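Local coordinates for protein alpha-1,3-glucanase (Bacillus circulans, PDB 5ZRU) that probably hydrolyses alpha-1,3-glucan as a GH87 glycoside hydrolase, represented here by its catalytic unit, which carries bound calcium and zinc ions, at residues Met16-Tyr21 against Ser369-Gly374; Asp75-Arg80 against Trp142-Pro147; Phe396-Ile401 against Ala420-Ile425. All blocks are in the same frame, centred on the assembly; numbering follows the deposited sequence.

Contact 1: Met16-Tyr21 against Ser369-Gly374; sequences MPYTRY and SIRNNG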
loop_
_atom_site.group_PDB
_atom_site.type_symbol
_atom_site.label_atom_id
_atom_site.label_comp_id
_atom_site.label_asym_id
_atom_site.label_seq_id
_atom_site.Cartn_x
_atom_site.Cartn_y
_atom_site.Cartn_z
ATOM N N MET A 16 -9.568 -9.532 -7.205
ATOM C CA MET A 16 -10.146 -8.243 -7.540
ATOM C C MET A 16 -10.882 -8.337 -8.867
ATOM O O MET A 16 -10.589 -9.216 -9.686
ATOM C CB MET A 16 -9.050 -7.171 -7.620
ATOM C CG MET A 16 -8.472 -6.818 -6.261
ATOM S SD MET A 16 -9.656 -5.758 -5.410
ATOM C CE MET A 16 -9.009 -5.804 -3.748
ATOM N N PRO A 17 -11.866 -7.462 -9.107
ATOM C CA PRO A 17 -12.651 -7.568 -10.342
ATOM C C PRO A 17 -11.963 -6.992 -11.563
ATOM O O PRO A 17 -12.508 -7.129 -12.667
ATOM C CB PRO A 17 -13.935 -6.782 -10.014
ATOM C CG PRO A 17 -13.537 -5.837 -8.970
ATOM C CD PRO A 17 -12.469 -6.515 -8.150
ATOM N N TYR A 18 -10.803 -6.354 -11.410
ATOM C CA TYR A 18 -10.110 -5.795 -12.561
ATOM C C TYR A 18 -9.108 -6.792 -13.137
ATOM O O TYR A 18 -8.667 -7.729 -12.474
ATOM C CB TYR A 18 -9.401 -4.479 -12.195
ATOM C CG TYR A 18 -8.548 -4.507 -10.939
ATOM C CD1 TYR A 18 -7.298 -5.111 -10.930
ATOM C CD2 TYR A 18 -8.990 -3.902 -9.767
ATOM C CE1 TYR A 18 -6.508 -5.121 -9.774
ATOM C CE2 TYR A 18 -8.206 -3.893 -8.614
ATOM C CZ TYR A 18 -6.974 -4.507 -8.623
ATOM O OH TYR A 18 -6.216 -4.507 -7.472
ATOM N N THR A 19 -8.768 -6.588 -14.404
ATOM C CA THR A 19 -7.632 -7.246 -15.017
ATOM C C THR A 19 -6.658 -6.171 -15.453
ATOM O O THR A 19 -7.038 -5.011 -15.661
ATOM C CB THR A 19 -8.027 -8.114 -16.227
ATOM O OG1 THR A 19 -8.640 -7.290 -17.228
ATOM C CG2 THR A 19 -8.974 -9.226 -15.795
ATOM N N ARG A 20 -5.398 -6.554 -15.587
ATOM C CA ARG A 20 -4.364 -5.577 -15.878
ATOM C C ARG A 20 -3.979 -5.584 -17.348
ATOM O O ARG A 20 -3.796 -6.644 -17.955
ATOM C CB ARG A 20 -3.105 -5.804 -15.048
ATOM C CG ARG A 20 -2.085 -4.757 -15.433
ATOM C CD ARG A 20 -0.952 -4.683 -14.521
ATOM N NE ARG A 20 -1.382 -4.443 -13.158
ATOM C CZ ARG A 20 -0.521 -4.377 -12.159
ATOM N NH1 ARG A 20 0.770 -4.513 -12.426
ATOM N NH2 ARG A 20 -0.941 -4.174 -10.917
ATOM N N TYR A 21 -3.854 -4.388 -17.905
ATOM C CA TYR A 21 -3.290 -4.147 -19.228
ATOM C C TYR A 21 -1.965 -3.423 -19.001
ATOM O O TYR A 21 -1.949 -2.211 -18.766
ATOM C CB TYR A 21 -4.278 -3.343 -20.071
ATOM C CG TYR A 21 -5.455 -4.208 -20.451
ATOM C CD1 TYR A 21 -6.515 -4.418 -19.567
ATOM C CD2 TYR A 21 -5.465 -4.882 -21.663
ATOM C CE1 TYR A 21 -7.561 -5.249 -19.903
ATOM C CE2 TYR A 21 -6.510 -5.700 -22.014
ATOM C CZ TYR A 21 -7.553 -5.884 -21.138
ATOM O OH TYR A 21 -8.574 -6.718 -21.510
ATOM N N SER A 369 -5.727 -4.709 -2.114
ATOM C CA SER A 369 -4.677 -4.213 -2.992
ATOM C C SER A 369 -3.944 -3.116 -2.236
ATOM O O SER A 369 -4.547 -2.095 -1.896
ATOM C CB SER A 369 -5.278 -3.676 -4.296
ATOM O OG SER A 369 -4.341 -2.877 -5.017
ATOM N N ILE A 370 -2.663 -3.350 -1.934
ATOM C CA ILE A 370 -1.841 -2.442 -1.132
ATOM C C ILE A 370 -0.729 -1.966 -2.059
ATOM O O ILE A 370 0.210 -2.719 -2.315
ATOM C CB ILE A 370 -1.263 -3.137 0.107
ATOM C CG1 ILE A 370 -2.357 -3.951 0.830
ATOM C CG2 ILE A 370 -0.565 -2.115 1.035
ATOM C CD1 ILE A 370 -3.492 -3.109 1.390
ATOM N N ARG A 371 -0.818 -0.739 -2.583
ATOM C CA ARG A 371 0.036 -0.389 -3.716
ATOM C C ARG A 371 0.658 0.992 -3.569
ATOM O O ARG A 371 -0.036 1.955 -3.241
ATOM C CB ARG A 371 -0.756 -0.456 -5.037
ATOM C CG ARG A 371 0.114 -0.251 -6.274
ATOM C CD ARG A 371 -0.718 -0.259 -7.566
ATOM N NE ARG A 371 -1.356 -1.542 -7.815
ATOM C CZ ARG A 371 -2.460 -1.713 -8.544
ATOM N NH1 ARG A 371 -3.091 -0.675 -9.086
ATOM N NH2 ARG A 371 -2.950 -2.931 -8.704
ATOM N N ASN A 372 1.969 1.083 -3.817
ATOM C CA ASN A 372 2.645 2.368 -4.043
ATOM C C ASN A 372 2.633 3.249 -2.795
ATOM O O ASN A 372 2.457 4.465 -2.882
ATOM C CB ASN A 372 2.025 3.113 -5.236
ATOM C CG ASN A 372 2.973 4.135 -5.852
ATOM O OD1 ASN A 372 4.152 3.856 -6.077
ATOM N ND2 ASN A 372 2.450 5.316 -6.153
ATOM N N ASN A 373 2.850 2.644 -1.632
ATOM C CA ASN A 373 2.868 3.377 -0.372
ATOM C C ASN A 373 4.297 3.692 0.068
ATOM O O ASN A 373 5.259 3.023 -0.322
ATOM C CB ASN A 373 2.125 2.580 0.710
ATOM C CG ASN A 373 0.647 2.437 0.398
ATOM O OD1 ASN A 373 -0.078 3.425 0.371
ATOM N ND2 ASN A 373 0.192 1.204 0.147
ATOM N N GLY A 374 4.423 4.724 0.906
ATOM C CA GLY A 374 5.718 5.290 1.246
ATOM C C GLY A 374 6.316 4.870 2.569
ATOM O O GLY A 374 7.166 5.576 3.130
#
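M16 and S369 mark the nearest approach of the two backbones, with CA atoms 8.2 Å apart, so the chains do not pair as strands and the gap is bridged by side chains. M16 CE comes up to the backbone nitrogen of S369 at 3.8 Å, while M16 CB rests over one face of the Y18 ring near its rim. Y18 points its hydroxyl across the gap, and OH lies 3.4 Å from S369 CB. With CG between the backbone N and the carbonyl carbon (chi1 49°), the ring is directed at strand 369-371. S369 OG has its main polar partner in R347. R20 and R371 reach past each other from opposite sides. Their guanidinium planes stand nearly perpendicular, at 87°: R20 NH2 lies over a face of R371, whereas R371 NH2 meets the edge of R20, the two NH2 atoms being 3.2 Å apart. Shared carboxylates probably offset the closeness of these two donors. E172 OE2 takes a salt bridge from each NH2, and E402 spans the pair, with OE2 on R20 NH2 and OE1 on R371 NE. E139 binds R371 NH1, and D22, a calcium ligand, binds R20 NH1. This charge network joins the N-terminal domain to the beta-helix: 19-21 pairs antiparallel with strand 166-174, which Y18 also touches, and 369-371 lies parallel between strands 345-347 and 400-402.

Contact 2: Asp75-Arg80 against Trp142-Pro147; sequences DGVTMR and WKMDTP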
loop_
_atom_site.group_PDB
_atom_site.type_symbol
_atom_site.label_atom_id
_atom_site.label_comp_id
_atom_site.label_asym_id
_atom_site.label_seq_id
_atom_site.Cartn_x
_atom_site.Cartn_y
_atom_site.Cartn_z
ATOM N N ASP A 75 -16.428 -0.745 -17.627
ATOM C CA ASP A 75 -16.467 0.707 -17.707
ATOM C C ASP A 75 -15.625 1.406 -16.642
ATOM O O ASP A 75 -15.531 2.635 -16.668
ATOM C CB ASP A 75 -17.919 1.221 -17.652
ATOM C CG ASP A 75 -18.795 0.475 -16.648
ATOM O OD1 ASP A 75 -18.438 -0.625 -16.188
ATOM O OD2 ASP A 75 -19.882 1.003 -16.331
ATOM N N GLY A 76 -15.004 0.673 -15.719
ATOM C CA GLY A 76 -14.134 1.267 -14.720
ATOM C C GLY A 76 -12.679 1.114 -15.103
ATOM O O GLY A 76 -12.197 0.000 -15.306
ATOM N N VAL A 77 -11.978 2.245 -15.232
ATOM C CA VAL A 77 -10.576 2.239 -15.637
ATOM C C VAL A 77 -9.740 2.919 -14.562
ATOM O O VAL A 77 -10.052 4.037 -14.144
ATOM C CB VAL A 77 -10.348 2.937 -16.991
ATOM C CG1 VAL A 77 -8.880 2.781 -17.410
ATOM C CG2 VAL A 77 -11.284 2.364 -18.069
ATOM N N THR A 78 -8.659 2.263 -14.155
ATOM C CA THR A 78 -7.642 2.863 -13.302
ATOM C C THR A 78 -6.349 2.924 -14.101
ATOM O O THR A 78 -6.039 2.001 -14.857
ATOM C CB THR A 78 -7.430 2.054 -12.016
ATOM O OG1 THR A 78 -8.689 1.870 -11.363
ATOM C CG2 THR A 78 -6.488 2.787 -11.070
ATOM N N MET A 79 -5.622 4.031 -13.976
ATOM C CA MET A 79 -4.367 4.203 -14.701
ATOM C C MET A 79 -3.267 4.549 -13.711
ATOM O O MET A 79 -3.429 5.469 -12.904
ATOM C CB MET A 79 -4.474 5.304 -15.767
ATOM C CG MET A 79 -3.132 5.560 -16.498
ATOM S SD MET A 79 -3.282 6.770 -17.838
ATOM C CE MET A 79 -3.664 8.246 -16.899
ATOM N N ARG A 80 -2.155 3.818 -13.774
ATOM C CA ARG A 80 -0.951 4.182 -13.035
ATOM C C ARG A 80 -0.028 4.933 -13.984
ATOM O O ARG A 80 0.316 4.422 -15.060
ATOM C CB ARG A 80 -0.261 2.957 -12.440
ATOM C CG ARG A 80 0.895 3.315 -11.499
ATOM C CD ARG A 80 1.343 2.103 -10.707
ATOM N NE ARG A 80 2.305 2.458 -9.666
ATOM C CZ ARG A 80 3.623 2.346 -9.792
ATOM N NH1 ARG A 80 4.159 1.887 -10.921
ATOM N NH2 ARG A 80 4.410 2.688 -8.776
ATOM N N TRP A 142 -11.434 6.514 -13.640
ATOM C CA TRP A 142 -12.592 7.166 -14.240
ATOM C C TRP A 142 -13.519 6.086 -14.775
ATOM O O TRP A 142 -13.133 4.924 -14.903
ATOM C CB TRP A 142 -12.178 8.140 -15.355
ATOM C CG TRP A 142 -11.527 7.465 -16.553
ATOM C CD1 TRP A 142 -12.161 6.968 -17.656
ATOM C CD2 TRP A 142 -10.127 7.218 -16.752
ATOM N NE1 TRP A 142 -11.247 6.429 -18.530
ATOM C CE2 TRP A 142 -9.990 6.575 -18.004
ATOM C CE3 TRP A 142 -8.977 7.490 -16.001
ATOM C CZ2 TRP A 142 -8.754 6.191 -18.514
ATOM C CZ3 TRP A 142 -7.743 7.105 -16.509
ATOM C CH2 TRP A 142 -7.639 6.469 -17.761
ATOM N N LYS A 143 -14.749 6.486 -15.091
ATOM C CA LYS A 143 -15.743 5.577 -15.645
ATOM C C LYS A 143 -16.029 5.957 -17.091
ATOM O O LYS A 143 -16.142 7.142 -17.417
ATOM C CB LYS A 143 -17.045 5.606 -14.840
ATOM C CG LYS A 143 -16.946 4.952 -13.481
ATOM C CD LYS A 143 -18.276 4.984 -12.744
ATOM C CE LYS A 143 -18.679 6.400 -12.358
ATOM N NZ LYS A 143 -19.865 6.386 -11.437
ATOM N N MET A 144 -16.126 4.948 -17.946
ATOM C CA MET A 144 -16.482 5.139 -19.344
ATOM C C MET A 144 -17.998 5.238 -19.486
ATOM O O MET A 144 -18.749 4.664 -18.694
ATOM C CB MET A 144 -15.964 3.971 -20.185
ATOM C CG MET A 144 -14.495 3.658 -19.967
ATOM S SD MET A 144 -13.477 5.052 -20.467
ATOM C CE MET A 144 -13.816 5.109 -22.216
ATOM N N ASP A 145 -18.449 5.955 -20.521
ATOM C CA ASP A 145 -19.888 6.081 -20.753
ATOM C C ASP A 145 -20.528 4.747 -21.100
ATOM O O ASP A 145 -21.702 4.526 -20.785
ATOM C CB ASP A 145 -20.176 7.081 -21.871
ATOM C CG ASP A 145 -19.751 8.484 -21.522
ATOM O OD1 ASP A 145 -19.693 9.327 -22.443
ATOM O OD2 ASP A 145 -19.459 8.741 -20.336
ATOM N N THR A 146 -19.800 3.865 -21.778
ATOM C CA THR A 146 -20.266 2.514 -22.038
ATOM C C THR A 146 -19.121 1.551 -21.766
ATOM O O THR A 146 -17.952 1.911 -21.941
ATOM C CB THR A 146 -20.760 2.331 -23.483
ATOM O OG1 THR A 146 -19.658 2.471 -24.383
ATOM C CG2 THR A 146 -21.827 3.372 -23.830
ATOM N N PRO A 147 -19.424 0.327 -21.340
ATOM C CA PRO A 147 -18.349 -0.620 -21.019
ATOM C C PRO A 147 -17.499 -0.955 -22.239
ATOM O O PRO A 147 -18.005 -1.132 -23.350
ATOM C CB PRO A 147 -19.103 -1.857 -20.509
ATOM C CG PRO A 147 -20.435 -1.351 -20.073
ATOM C CD PRO A 147 -20.754 -0.220 -21.028
HETATM O O HOH W 1 -20.888 2.481 -18.671
#
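An antiparallel strand pair in a sheet of the N-terminal, D1 domain, whose family belongs to the galactose-binding-like clan of beta-sandwiches, brings D75 and V77 against W142 and M144. A classic beta bulge opens it, D75 and G76 both facing E174 on strand 166-174, which flanks strand 76-82 on the side away from 142-144. The short axes run at 140° and approach to 4.9 Å. V77 and W142 form the hydrogen-bonded pair: V77 N gives a bond to W142 O and W142 N one to V77 O, each 2.9 Å. M144 N adds a shorter bond of 2.7 Å to D75 O. On the sheet face bearing V77 and W142, the indole swings back over the neighbouring strand, since its CG sits between the backbone N and the carbonyl carbon (chi1 65°). V77 CG1 then stands above the six-membered ring in a CH-pi contact, 4.1 Å from its centroid. M79 CB abuts the far end of the indole at CZ3, 3.8 Å away, and V77 CG2 leans on M144 CG. Strand 103-111 of the second sheet packs against W142, M79 and M144, so this face looks into the sandwich interior. At the D75 end, a water lies 2.9 Å from D75 OD2 and also near M144 O, while D75 OD1 accepts from V176 N. M144 SD lies in the indole plane at its edge, and W142 NE1, buried beneath V77 CB at 3.9 Å, has no hydrogen-bond partner in the model.

Contact 3: Phe396-Ile401 against Ala420-Ile425; sequences FSYNTI and ATHNLI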
loop_
_atom_site.group_PDB
_atom_site.type_symbol
_atom_site.label_atom_id
_atom_site.label_comp_id
_atom_site.label_asym_id
_atom_site.label_seq_id
_atom_site.Cartn_x
_atom_site.Cartn_y
_atom_site.Cartn_z
ATOM N N PHE A 396 -2.265 -10.728 8.114
ATOM C CA PHE A 396 -2.209 -10.058 6.813
ATOM C C PHE A 396 -2.235 -11.155 5.753
ATOM O O PHE A 396 -1.188 -11.737 5.449
ATOM C CB PHE A 396 -0.932 -9.213 6.652
ATOM C CG PHE A 396 -0.812 -8.049 7.614
ATOM C CD1 PHE A 396 -1.921 -7.298 7.983
ATOM C CD2 PHE A 396 0.431 -7.695 8.127
ATOM C CE1 PHE A 396 -1.788 -6.222 8.868
ATOM C CE2 PHE A 396 0.571 -6.621 9.004
ATOM C CZ PHE A 396 -0.533 -5.886 9.379
ATOM N N SER A 397 -3.401 -11.448 5.173
ATOM C CA SER A 397 -3.480 -12.603 4.288
ATOM C C SER A 397 -4.259 -12.292 3.020
ATOM O O SER A 397 -5.173 -11.470 3.018
ATOM C CB SER A 397 -4.108 -13.815 5.007
ATOM O OG SER A 397 -3.212 -14.283 6.012
ATOM N N TYR A 398 -3.880 -12.980 1.939
ATOM C CA TYR A 398 -4.572 -12.884 0.647
ATOM C C TYR A 398 -4.551 -11.461 0.098
ATOM O O TYR A 398 -5.539 -10.980 -0.454
ATOM C CB TYR A 398 -6.008 -13.404 0.743
ATOM C CG TYR A 398 -6.064 -14.894 1.007
ATOM C CD1 TYR A 398 -5.918 -15.807 -0.033
ATOM C CD2 TYR A 398 -6.240 -15.383 2.297
ATOM C CE1 TYR A 398 -5.961 -17.176 0.206
ATOM C CE2 TYR A 398 -6.285 -16.748 2.544
ATOM C CZ TYR A 398 -6.137 -17.632 1.500
ATOM O OH TYR A 398 -6.184 -18.983 1.765
ATOM N N ASN A 399 -3.409 -10.794 0.213
ATOM C CA ASN A 399 -3.252 -9.439 -0.294
ATOM C C ASN A 399 -2.255 -9.418 -1.441
ATOM O O ASN A 399 -1.361 -10.264 -1.522
ATOM C CB ASN A 399 -2.774 -8.490 0.808
ATOM C CG ASN A 399 -3.719 -8.460 1.980
ATOM O OD1 ASN A 399 -4.875 -8.060 1.838
ATOM N ND2 ASN A 399 -3.246 -8.916 3.147
ATOM N N THR A 400 -2.431 -8.450 -2.335
ATOM C CA THR A 400 -1.471 -8.161 -3.392
ATOM C C THR A 400 -0.831 -6.817 -3.078
ATOM O O THR A 400 -1.515 -5.788 -3.061
ATOM C CB THR A 400 -2.133 -8.145 -4.767
ATOM O OG1 THR A 400 -2.666 -9.447 -5.046
ATOM C CG2 THR A 400 -1.114 -7.787 -5.830
ATOM N N ILE A 401 0.471 -6.839 -2.826
ATOM C CA ILE A 401 1.202 -5.708 -2.271
ATOM C C ILE A 401 2.271 -5.340 -3.288
ATOM O O ILE A 401 3.263 -6.063 -3.444
ATOM C CB ILE A 401 1.804 -6.049 -0.901
ATOM C CG1 ILE A 401 0.677 -6.548 0.015
ATOM C CG2 ILE A 401 2.533 -4.829 -0.302
ATOM C CD1 ILE A 401 1.142 -7.148 1.305
ATOM N N ALA A 420 1.182 -13.915 8.280
ATOM C CA ALA A 420 0.990 -13.298 6.973
ATOM C C ALA A 420 1.051 -14.431 5.965
ATOM O O ALA A 420 2.114 -15.033 5.779
ATOM C CB ALA A 420 2.051 -12.229 6.692
ATOM N N THR A 421 -0.078 -14.743 5.330
ATOM C CA THR A 421 -0.135 -15.912 4.457
ATOM C C THR A 421 -0.853 -15.578 3.155
ATOM O O THR A 421 -1.700 -14.689 3.103
ATOM C CB THR A 421 -0.852 -17.105 5.121
ATOM O OG1 THR A 421 -2.258 -16.838 5.170
ATOM C CG2 THR A 421 -0.338 -17.361 6.538
ATOM N N HIS A 422 -0.514 -16.320 2.105
ATOM C CA HIS A 422 -1.226 -16.251 0.826
ATOM C C HIS A 422 -1.134 -14.863 0.193
ATOM O O HIS A 422 -2.075 -14.384 -0.440
ATOM C CB HIS A 422 -2.679 -16.700 0.998
ATOM C CG HIS A 422 -2.793 -18.139 1.402
ATOM N ND1 HIS A 422 -2.844 -18.541 2.720
ATOM C CD2 HIS A 422 -2.788 -19.273 0.662
ATOM C CE1 HIS A 422 -2.897 -19.859 2.772
ATOM N NE2 HIS A 422 -2.873 -20.328 1.539
ATOM N N ASN A 423 0.023 -14.230 0.321
ATOM C CA ASN A 423 0.217 -12.899 -0.226
ATOM C C ASN A 423 1.040 -12.956 -1.504
ATOM O O ASN A 423 1.761 -13.922 -1.775
ATOM C CB ASN A 423 0.900 -11.988 0.799
ATOM C CG ASN A 423 0.047 -11.769 2.021
ATOM O OD1 ASN A 423 -1.086 -11.298 1.919
ATOM N ND2 ASN A 423 0.581 -12.119 3.190
ATOM N N LEU A 424 0.908 -11.899 -2.296
ATOM C CA LEU A 424 1.706 -11.684 -3.499
ATOM C C LEU A 424 2.345 -10.314 -3.352
ATOM O O LEU A 424 1.638 -9.313 -3.192
ATOM C CB LEU A 424 0.828 -11.761 -4.760
ATOM C CG LEU A 424 1.410 -11.407 -6.132
ATOM C CD1 LEU A 424 2.569 -12.334 -6.496
ATOM C CD2 LEU A 424 0.308 -11.470 -7.199
ATOM N N ILE A 425 3.675 -10.269 -3.354
ATOM C CA ILE A 425 4.405 -9.047 -3.046
ATOM C C ILE A 425 5.382 -8.808 -4.184
ATOM O O ILE A 425 6.289 -9.621 -4.398
ATOM C CB ILE A 425 5.142 -9.141 -1.696
ATOM C CG1 ILE A 425 4.181 -9.615 -0.597
ATOM C CG2 ILE A 425 5.707 -7.769 -1.316
ATOM C CD1 ILE A 425 4.861 -9.918 0.744
#
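Y398 and H422 extend in the same direction as neighbours, rings almost parallel (6°) but displaced, with little overlap. H422 CB is what sits over the centre of the phenol, 3.5 Å from the centroid, and the imidazole in turn lies over Y398 OH. T421 OG1 meets the imidazole edge in plane, hydrogen-bonded to H422 ND1, and also bonds S397 OG at 2.9 Å. At the next residue of each chain, the amides of N399 and N423 run alongside each other, their planes 9° apart. With CG anti to the carbonyl carbon (chi1 -64°), the N423 amide reaches into the bend of 396-401: OD1 accepts from N399 N at 2.9 Å while ND2 gives a straight bond to F396 O. N399 repeats the pattern towards S368 and V365. Beyond the bend, regular parallel bonding resumes: L424 N bonds N399 O, and I401 N bonds L424 O at 2.8 Å. I401 and I425 line the interior, as F396 and A420 do before the bend. Y398 and H422, both with left-handed helical backbone angles and each followed by an inward asparagine, make the tight turn between sheets seen in pectate lyase-like parallel beta-helices, whose inward asparagines line up from one coil to the next.

Overall arrangement
Contact 1 joins the two parts of the catalytic unit, whereas contact 2 lies wholly in D1 and contact 3 wholly in the D2 beta-helix. Contact 2 is nested along the chain inside the loop that contact 1 closes; their centres are 15 Å apart, and R80 NH2 probably hydrogen-bonds N372 OD1 at 3.0 Å. Contact 3, centred 13 Å from contact 1, continues the helix by a coil: I370 N meets T400 O at 2.9 Å. Contacts 2 and 3 do not touch, their nearest atoms being about 10 Å apart. A calcium ion lies about 7 Å from the R20 side chain, and another about 11 Å from that of F396.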